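Local coordinates for PtLCIB4 H88A mutant (Phaeodactylum tricornutum, PDB 5B5Z), which is a zinc-binding homolog of the limiting CO2-inducible protein LCIB and probably acts as a beta-carbonic anhydrase, interconverting CO2 and bicarbonate, at residues A28-E33 / S253-V258. Numbering follows the deposited sequence.
Sequences ALTNAE and SDFFVV
Leu-29 and Phe-256 form an antiparallel hydrogen-bonded pair, Leu-29 N giving to Phe-256 O at 2.9 Å and Phe-256 N to Leu-29 O at 2.8 Å, and so add the two-residue strand 29-30 to strand 255-264 in the mixed sheet of this beta-carbonic anhydrase-like fold. One residue on, Thr-30 faces Phe-255 as a non-hydrogen-bonded pair, and there the chain leaves the sheet for helix 31-43. A capping box marks the turn: Glu-33 N gives to Thr-30 OG1, and Thr-30 N to Glu-33 OE1 from above the carboxylate plane. Thr-30 OG1 lies between its own backbone N and carbonyl carbon (chi1 65°), which leaves CG2 to meet the Phe-255 ring, 3.6 Å from CE2. Ala-28 CB packs against Phe-255 CD2 at 4.0 Å, and Leu-18 and Lys-22 of helix 16-24 also touch this ring. On the face of the sheet that carries Leu-29 and Phe-256, both side chains meet helix 31-43, through Met-37 and Leu-34 respectively. Asp-254 O takes two donors: Ser-253 OG in the carbonyl plane, on a lone pair, and Asn-31 N, 37° out of that plane. The Asn-31 and Asp-254 side chains run alongside each other, amide and carboxylate planes 77° apart, with Asn-31 OD1 3.6 Å from Asp-254 CB. Both have partners beyond the contact: Asn-31 ND2 bonds to Asp-70 OD2, while Asp-254 OD1 accepts from Thr-248 N and OD2 from Asn-247 ND2. One water links Asn-31 ND2 to Asp-254 OD2, and another water bridges Ser-253 OG to Ala-32 N in the first turn of the helix. A third donates to Asn-31 OD1 at 2.6 Å and to Phe-255 O at 2.8 Å.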
loop_
_atom_site.group_PDB
_atom_site.type_symbol
_atom_site.label_atom_id
_atom_site.label_comp_id
_atom_site.label_asym_id
_atom_site.label_seq_id
_atom_site.Cartn_x
_atom_site.Cartn_y
_atom_site.Cartn_z
ATOM N N ALA A 28 -5.950 16.631 18.760
ATOM C CA ALA A 28 -5.444 16.434 17.392
ATOM C C ALA A 28 -4.241 17.325 17.078
ATOM O O ALA A 28 -4.202 18.488 17.475
ATOM C CB ALA A 28 -6.540 16.678 16.386
ATOM N N LEU A 29 -3.254 16.761 16.374
ATOM C CA LEU A 29 -2.079 17.500 15.919
ATOM C C LEU A 29 -2.108 17.693 14.405
ATOM O O LEU A 29 -2.605 16.832 13.697
ATOM C CB LEU A 29 -0.797 16.752 16.292
ATOM C CG LEU A 29 -0.566 16.449 17.771
ATOM C CD1 LEU A 29 0.694 15.605 17.962
ATOM C CD2 LEU A 29 -0.476 17.750 18.555
ATOM N N THR A 30 -1.561 18.791 13.893
ATOM C CA THR A 30 -1.347 18.870 12.450
ATOM C C THR A 30 -0.280 17.850 12.047
ATOM O O THR A 30 0.531 17.437 12.876
ATOM C CB THR A 30 -0.880 20.251 11.994
ATOM O OG1 THR A 30 0.414 20.509 12.554
ATOM C CG2 THR A 30 -1.852 21.337 12.446
ATOM N N ASN A 31 -0.267 17.458 10.778
ATOM C CA ASN A 31 0.777 16.556 10.311
ATOM C C ASN A 31 2.168 17.062 10.682
ATOM O O ASN A 31 3.006 16.297 11.157
ATOM C CB ASN A 31 0.690 16.368 8.807
ATOM C CG ASN A 31 -0.315 15.314 8.409
ATOM O OD1 ASN A 31 -1.248 15.015 9.160
ATOM N ND2 ASN A 31 -0.117 14.719 7.231
ATOM N N ALA A 32 2.390 18.358 10.505
ATOM C CA ALA A 32 3.694 18.932 10.804
ATOM C C ALA A 32 4.029 18.815 12.292
ATOM O O ALA A 32 5.143 18.436 12.661
ATOM C CB ALA A 32 3.744 20.396 10.347
ATOM N N GLU A 33 3.058 19.123 13.148
ATOM C CA GLU A 33 3.247 18.970 14.586
ATOM C C GLU A 33 3.542 17.529 14.967
ATOM O O GLU A 33 4.372 17.262 15.824
ATOM C CB GLU A 33 2.005 19.463 15.345
ATOM C CG GLU A 33 1.852 20.987 15.330
ATOM C CD GLU A 33 0.460 21.466 15.752
ATOM O OE1 GLU A 33 -0.451 20.626 15.946
ATOM O OE2 GLU A 33 0.276 22.698 15.888
ATOM N N SER A 253 -4.349 21.969 6.594
ATOM C CA SER A 253 -3.533 20.840 7.041
ATOM C C SER A 253 -4.408 19.640 7.413
ATOM O O SER A 253 -5.528 19.794 7.894
ATOM C CB SER A 253 -2.665 21.217 8.244
ATOM O OG SER A 253 -1.828 20.124 8.615
ATOM N N ASP A 254 -3.888 18.442 7.176
ATOM C CA ASP A 254 -4.482 17.243 7.745
ATOM C C ASP A 254 -4.107 17.175 9.218
ATOM O O ASP A 254 -3.168 17.840 9.658
ATOM C CB ASP A 254 -3.987 15.997 7.020
ATOM C CG ASP A 254 -4.797 15.673 5.778
ATOM O OD1 ASP A 254 -5.702 16.444 5.382
ATOM O OD2 ASP A 254 -4.499 14.623 5.165
ATOM N N PHE A 255 -4.831 16.361 9.973
ATOM C CA PHE A 255 -4.570 16.192 11.390
ATOM C C PHE A 255 -4.411 14.718 11.738
ATOM O O PHE A 255 -4.775 13.828 10.960
ATOM C CB PHE A 255 -5.697 16.804 12.240
ATOM C CG PHE A 255 -5.701 18.310 12.243
ATOM C CD1 PHE A 255 -6.144 19.015 11.135
ATOM C CD2 PHE A 255 -5.237 19.012 13.346
ATOM C CE1 PHE A 255 -6.136 20.416 11.128
ATOM C CE2 PHE A 255 -5.229 20.408 13.353
ATOM C CZ PHE A 255 -5.675 21.104 12.239
ATOM N N PHE A 256 -3.861 14.476 12.917
ATOM C CA PHE A 256 -3.725 13.129 13.436
ATOM C C PHE A 256 -3.985 13.140 14.931
ATOM O O PHE A 256 -3.490 14.008 15.651
ATOM C CB PHE A 256 -2.318 12.576 13.122
ATOM C CG PHE A 256 -2.186 11.072 13.296
ATOM C CD1 PHE A 256 -1.811 10.516 14.523
ATOM C CD2 PHE A 256 -2.422 10.215 12.218
ATOM C CE1 PHE A 256 -1.682 9.131 14.677
ATOM C CE2 PHE A 256 -2.281 8.832 12.360
ATOM C CZ PHE A 256 -1.920 8.289 13.591
ATOM N N VAL A 257 -4.782 12.177 15.381
ATOM C CA VAL A 257 -5.053 11.975 16.791
ATOM C C VAL A 257 -4.221 10.818 17.305
ATOM O O VAL A 257 -4.510 9.675 16.984
ATOM C CB VAL A 257 -6.544 11.657 17.023
ATOM C CG1 VAL A 257 -6.879 11.627 18.537
ATOM C CG2 VAL A 257 -7.418 12.637 16.258
ATOM N N VAL A 258 -3.200 11.100 18.103
ATOM C CA VAL A 258 -2.348 10.043 18.644
ATOM C C VAL A 258 -3.016 9.284 19.780
ATOM O O VAL A 258 -3.373 9.869 20.803
ATOM C CB VAL A 258 -1.012 10.595 19.168
ATOM C CG1 VAL A 258 -0.145 9.464 19.669
ATOM C CG2 VAL A 258 -0.299 11.335 18.078
HETATM O O HOH W 1 -2.894 12.942 9.155
HETATM O O HOH W 2 -2.562 12.992 6.324
HETATM O O HOH W 3 0.892 20.143 8.670
#